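PDB 1O5H: formiminotetrahydrofolate cyclodeaminase from Thermotoga maritima, which probably catalyses the release of ammonia from 5-formiminotetrahydrofolate to give 5,10-methenyltetrahydrofolate, a step in folate one-carbon metabolism. Local coordinates for residues A[130-135]-A[155-160]; A[163-168]-A[186-191]. All coordinates share one frame; numbering follows the deposited sequence.

Interaction 1 of 2, residues A[130-135]-A[155-160]; sequences DLAHEL and DLCHAV
Cys157 meets Leu131, Ala132 and Leu135 where helices 107-141 and 147-172 pack in the protein core. The two short segments run nearly antiparallel, at 158°, with their axes 9.9 Å apart. CA atoms come nearest at Ala132 and Cys157, 6.8 Å from each other. Cys157 is the single residue that its segment offers to all three partners. Cys157 CB lies 3.8 Å from Leu131 CD2. Leu135 touches the same carbon from the next turn of its helix, with Leu135 CD1 at 4.2 Å from Cys157 CB. One bond further out, the sulfur stands anti to the Cys157 nitrogen (chi1 -178°), which sends it on toward the opposite helix. There Cys157 SG reaches Leu131 CD2 at 3.9 Å and Ala132 CB at 4.1 Å. Cys157 SG also comes within 4.0 Å of the backbone Ala132 N, consistent with the short side chain of Ala132. Leu131 also packs on Ala47 and Ala51 of helix 36-56 and on Met78 of helix 68-100, while Ala132 touches Cys198 of helix 178-206. On another side of helix 147-172, Ala159 packs on Ala159 of the second subunit. The touching side-chain atoms are carbon and sulfur, with no polar bond between the segments. The contact therefore rests on shape and on the burial of apolar groups, not on directed bonds.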
# COMPACT_ATOMS: atom_id res chain seq x y z
N ASP A 130 12.54 -2.26 -9.59
CA ASP A 130 13.69 -2.71 -8.81
C ASP A 130 13.24 -3.49 -7.61
O ASP A 130 13.80 -4.53 -7.32
CB ASP A 130 14.53 -1.53 -8.36
CG ASP A 130 15.24 -0.86 -9.51
OD1 ASP A 130 15.49 -1.56 -10.53
OD2 ASP A 130 15.59 0.34 -9.48
N LEU A 131 12.23 -3.00 -6.90
CA LEU A 131 11.76 -3.66 -5.70
C LEU A 131 11.30 -5.04 -6.06
O LEU A 131 11.64 -6.00 -5.38
CB LEU A 131 10.64 -2.86 -5.04
CG LEU A 131 9.93 -3.54 -3.86
CD1 LEU A 131 10.92 -3.85 -2.76
CD2 LEU A 131 8.78 -2.69 -3.32
N ALA A 132 10.55 -5.16 -7.15
CA ALA A 132 10.02 -6.46 -7.54
C ALA A 132 11.15 -7.45 -7.73
O ALA A 132 11.10 -8.52 -7.19
CB ALA A 132 9.20 -6.34 -8.79
N HIS A 133 12.17 -7.08 -8.48
CA HIS A 133 13.30 -7.98 -8.73
C HIS A 133 13.97 -8.43 -7.44
O HIS A 133 14.41 -9.58 -7.34
CB HIS A 133 14.34 -7.38 -9.70
CG HIS A 133 13.99 -7.54 -11.15
ND1 HIS A 133 14.02 -8.76 -11.79
CD2 HIS A 133 13.61 -6.64 -12.08
CE1 HIS A 133 13.66 -8.61 -13.06
NE2 HIS A 133 13.40 -7.33 -13.26
N GLU A 134 14.03 -7.55 -6.45
CA GLU A 134 14.63 -7.94 -5.19
C GLU A 134 13.73 -8.88 -4.41
O GLU A 134 14.22 -9.82 -3.74
CB GLU A 134 14.97 -6.73 -4.33
CG GLU A 134 15.88 -5.69 -4.99
CD GLU A 134 17.29 -6.16 -5.27
OE1 GLU A 134 17.52 -7.35 -5.55
OE2 GLU A 134 18.20 -5.31 -5.24
N LEU A 135 12.43 -8.65 -4.51
CA LEU A 135 11.46 -9.50 -3.83
C LEU A 135 11.55 -10.85 -4.46
O LEU A 135 11.45 -11.84 -3.76
CB LEU A 135 10.05 -8.95 -3.91
CG LEU A 135 9.82 -7.71 -3.04
CD1 LEU A 135 8.41 -7.22 -3.07
CD2 LEU A 135 10.19 -8.01 -1.60
N ASP A 155 2.73 -7.77 -2.57
CA ASP A 155 1.40 -7.24 -2.78
C ASP A 155 1.42 -5.70 -2.81
O ASP A 155 0.84 -5.08 -3.71
CB ASP A 155 0.43 -7.85 -1.78
CG ASP A 155 0.06 -9.29 -2.15
OD1 ASP A 155 -0.25 -9.54 -3.33
OD2 ASP A 155 0.03 -10.25 -1.34
N LEU A 156 2.12 -5.07 -1.87
CA LEU A 156 2.17 -3.61 -1.86
C LEU A 156 2.87 -3.09 -3.10
O LEU A 156 2.35 -2.21 -3.78
CB LEU A 156 2.87 -3.09 -0.62
CG LEU A 156 2.24 -3.55 0.69
CD1 LEU A 156 3.09 -3.04 1.83
CD2 LEU A 156 0.82 -3.04 0.80
N CYS A 157 4.01 -3.69 -3.42
CA CYS A 157 4.73 -3.37 -4.64
C CYS A 157 3.77 -3.30 -5.85
O CYS A 157 3.63 -2.25 -6.50
CB CYS A 157 5.80 -4.41 -4.88
SG CYS A 157 6.78 -4.09 -6.35
N HIS A 158 3.09 -4.40 -6.10
CA HIS A 158 2.15 -4.45 -7.19
C HIS A 158 1.11 -3.32 -7.14
O HIS A 158 0.83 -2.68 -8.17
CB HIS A 158 1.46 -5.80 -7.14
CG HIS A 158 0.49 -6.02 -8.25
ND1 HIS A 158 -0.88 -5.99 -8.05
CD2 HIS A 158 0.68 -6.26 -9.57
CE1 HIS A 158 -1.49 -6.22 -9.20
NE2 HIS A 158 -0.57 -6.39 -10.14
N ALA A 159 0.53 -3.05 -5.97
CA ALA A 159 -0.46 -1.98 -5.89
C ALA A 159 0.16 -0.63 -6.26
O ALA A 159 -0.46 0.17 -6.96
CB ALA A 159 -1.09 -1.91 -4.49
N VAL A 160 1.37 -0.37 -5.77
CA VAL A 160 2.00 0.88 -6.02
C VAL A 160 2.12 0.98 -7.53
O VAL A 160 1.76 1.99 -8.13
CB VAL A 160 3.37 0.99 -5.36
CG1 VAL A 160 4.03 2.31 -5.74
CG2 VAL A 160 3.22 0.91 -3.85

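Interaction 2 of 2, residues A[163-168]-A[186-191]; sequences VEKVNV and EELEEQ
The helical hairpin formed by helices 147-172 and 178-206 packs here through Leu188, which meets Lys165 and Val168. The two segments run in roughly opposite directions, and their nearest CA atoms are those of Lys165 and Leu188, 7.5 Å apart. Leu188 projects toward the partner helix with CG anti to its own nitrogen (chi1 176°). Its forked end then lies against two residues spaced about one helical turn apart. The CD2 branch does most of the touching. Leu188 CD2 lies 4.0 Å from Lys165 CG and 4.1 Å from Val168 CG1. The other branch adds a contact of 4.1 Å between Leu188 CD1 and Lys165 CG. The Lys165 chain runs roughly perpendicular to that of Leu188 and touches it through CG, near its root. The extended remainder carries Lys165 NZ on to Glu192, with which it forms a salt bridge. The side chains of Val168 and Leu188 lie alongside each other, pointing opposite ways. Leu188 also touches Phe161 and Leu169 of helix 147-172, which adds to its apolar surroundings. Elsewhere on that helix, Asn167 OD1 accepts a hydrogen bond from Asn152 ND2 of the second subunit. Apolar side chains at the interface of two consecutive, roughly antiparallel helices are characteristic of an antiparallel helical hairpin, here within an all-helical fold.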
# COMPACT_ATOMS: atom_id res chain seq x y z
N VAL A 163 -1.11 2.03 -8.79
CA VAL A 163 -1.41 3.42 -8.45
C VAL A 163 -0.72 4.31 -9.47
O VAL A 163 -1.36 5.11 -10.16
CB VAL A 163 -0.91 3.80 -7.04
CG1 VAL A 163 -0.88 5.28 -6.88
CG2 VAL A 163 -1.79 3.20 -5.98
N GLU A 164 0.58 4.13 -9.59
CA GLU A 164 1.37 5.01 -10.41
C GLU A 164 1.05 4.92 -11.89
O GLU A 164 1.11 5.93 -12.59
CB GLU A 164 2.83 4.74 -10.15
CG GLU A 164 3.13 4.82 -8.67
CD GLU A 164 2.96 6.21 -8.10
OE1 GLU A 164 2.74 7.16 -8.87
OE2 GLU A 164 3.06 6.35 -6.86
N LYS A 165 0.68 3.73 -12.37
CA LYS A 165 0.28 3.58 -13.76
C LYS A 165 -0.88 4.49 -14.04
O LYS A 165 -0.85 5.26 -15.03
CB LYS A 165 -0.16 2.16 -14.05
CG LYS A 165 -0.61 1.95 -15.46
CD LYS A 165 -1.08 0.52 -15.66
CE LYS A 165 -1.37 0.27 -17.12
NZ LYS A 165 -1.87 -1.10 -17.26
N VAL A 166 -1.89 4.46 -13.17
CA VAL A 166 -2.99 5.39 -13.36
C VAL A 166 -2.48 6.85 -13.41
O VAL A 166 -2.89 7.63 -14.28
CB VAL A 166 -4.10 5.20 -12.33
CG1 VAL A 166 -4.95 6.48 -12.15
CG2 VAL A 166 -4.97 4.03 -12.74
N ASN A 167 -1.56 7.19 -12.51
CA ASN A 167 -1.07 8.55 -12.51
C ASN A 167 -0.24 8.90 -13.74
O ASN A 167 -0.38 10.01 -14.29
CB ASN A 167 -0.41 8.88 -11.18
CG ASN A 167 -1.40 8.87 -10.03
OD1 ASN A 167 -1.15 8.30 -8.99
ND2 ASN A 167 -2.56 9.49 -10.24
N VAL A 168 0.56 7.96 -14.22
CA VAL A 168 1.20 8.14 -15.53
C VAL A 168 0.17 8.40 -16.64
O VAL A 168 0.30 9.37 -17.40
CB VAL A 168 2.08 6.97 -15.92
CG1 VAL A 168 2.42 7.03 -17.39
CG2 VAL A 168 3.32 7.02 -15.10
N GLU A 186 5.33 3.00 -24.06
CA GLU A 186 6.19 1.88 -24.29
C GLU A 186 6.96 1.42 -23.03
O GLU A 186 6.91 0.24 -22.65
CB GLU A 186 7.17 2.21 -25.37
CG GLU A 186 7.87 0.97 -25.84
CD GLU A 186 6.92 0.06 -26.56
OE1 GLU A 186 6.69 0.29 -27.77
OE2 GLU A 186 6.38 -0.86 -25.91
N GLU A 187 7.66 2.37 -22.40
CA GLU A 187 8.35 2.13 -21.15
C GLU A 187 7.40 1.55 -20.12
O GLU A 187 7.67 0.55 -19.48
CB GLU A 187 8.88 3.43 -20.61
CG GLU A 187 9.88 3.21 -19.49
CD GLU A 187 10.36 4.49 -18.83
OE1 GLU A 187 10.04 5.60 -19.29
OE2 GLU A 187 11.09 4.39 -17.82
N LEU A 188 6.27 2.21 -19.94
CA LEU A 188 5.27 1.71 -19.02
C LEU A 188 4.97 0.22 -19.28
O LEU A 188 4.85 -0.56 -18.37
CB LEU A 188 4.01 2.53 -19.18
CG LEU A 188 2.82 2.09 -18.38
CD1 LEU A 188 3.21 1.90 -16.93
CD2 LEU A 188 1.74 3.17 -18.52
N GLU A 189 4.86 -0.15 -20.55
CA GLU A 189 4.44 -1.48 -20.95
C GLU A 189 5.44 -2.52 -20.46
O GLU A 189 5.08 -3.59 -19.93
CB GLU A 189 4.37 -1.48 -22.47
CG GLU A 189 3.33 -2.42 -23.03
CD GLU A 189 3.20 -2.32 -24.53
OE1 GLU A 189 4.23 -2.33 -25.28
OE2 GLU A 189 2.05 -2.27 -24.97
N GLU A 190 6.71 -2.17 -20.63
CA GLU A 190 7.84 -2.98 -20.22
C GLU A 190 7.99 -3.08 -18.73
O GLU A 190 8.19 -4.17 -18.20
CB GLU A 190 9.07 -2.32 -20.72
CG GLU A 190 8.94 -1.84 -22.12
CD GLU A 190 10.07 -2.37 -22.92
OE1 GLU A 190 10.17 -3.63 -22.89
OE2 GLU A 190 10.83 -1.54 -23.51
N GLN A 191 7.92 -1.95 -18.04
CA GLN A 191 8.04 -2.00 -16.60
C GLN A 191 6.91 -2.88 -16.10
O GLN A 191 7.10 -3.75 -15.25
CB GLN A 191 8.00 -0.62 -16.00
CG GLN A 191 9.04 0.33 -16.57
CD GLN A 191 10.44 -0.08 -16.27
OE1 GLN A 191 11.17 0.64 -15.60
NE2 GLN A 191 10.84 -1.23 -16.77

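From the N terminus, helices 20-28, 36-56 and 68-100 come before either contact. The chain then runs along helix 107-141, turns, and comes back along helix 147-172. Interaction 1 closes this first hairpin across the 19 residues between its segments. The same helix leads on to segment 163-168. After a second turn, helix 178-206 returns, and interaction 2 closes a loop of 17 residues. The two loops follow in series and neither nest nor cross. Their centres lie 14 Å apart, one farther along helix 147-172 than the other. That shared helix joins the two hairpins into an all-helical, up-down arrangement, and around both contacts it also reaches the second subunit.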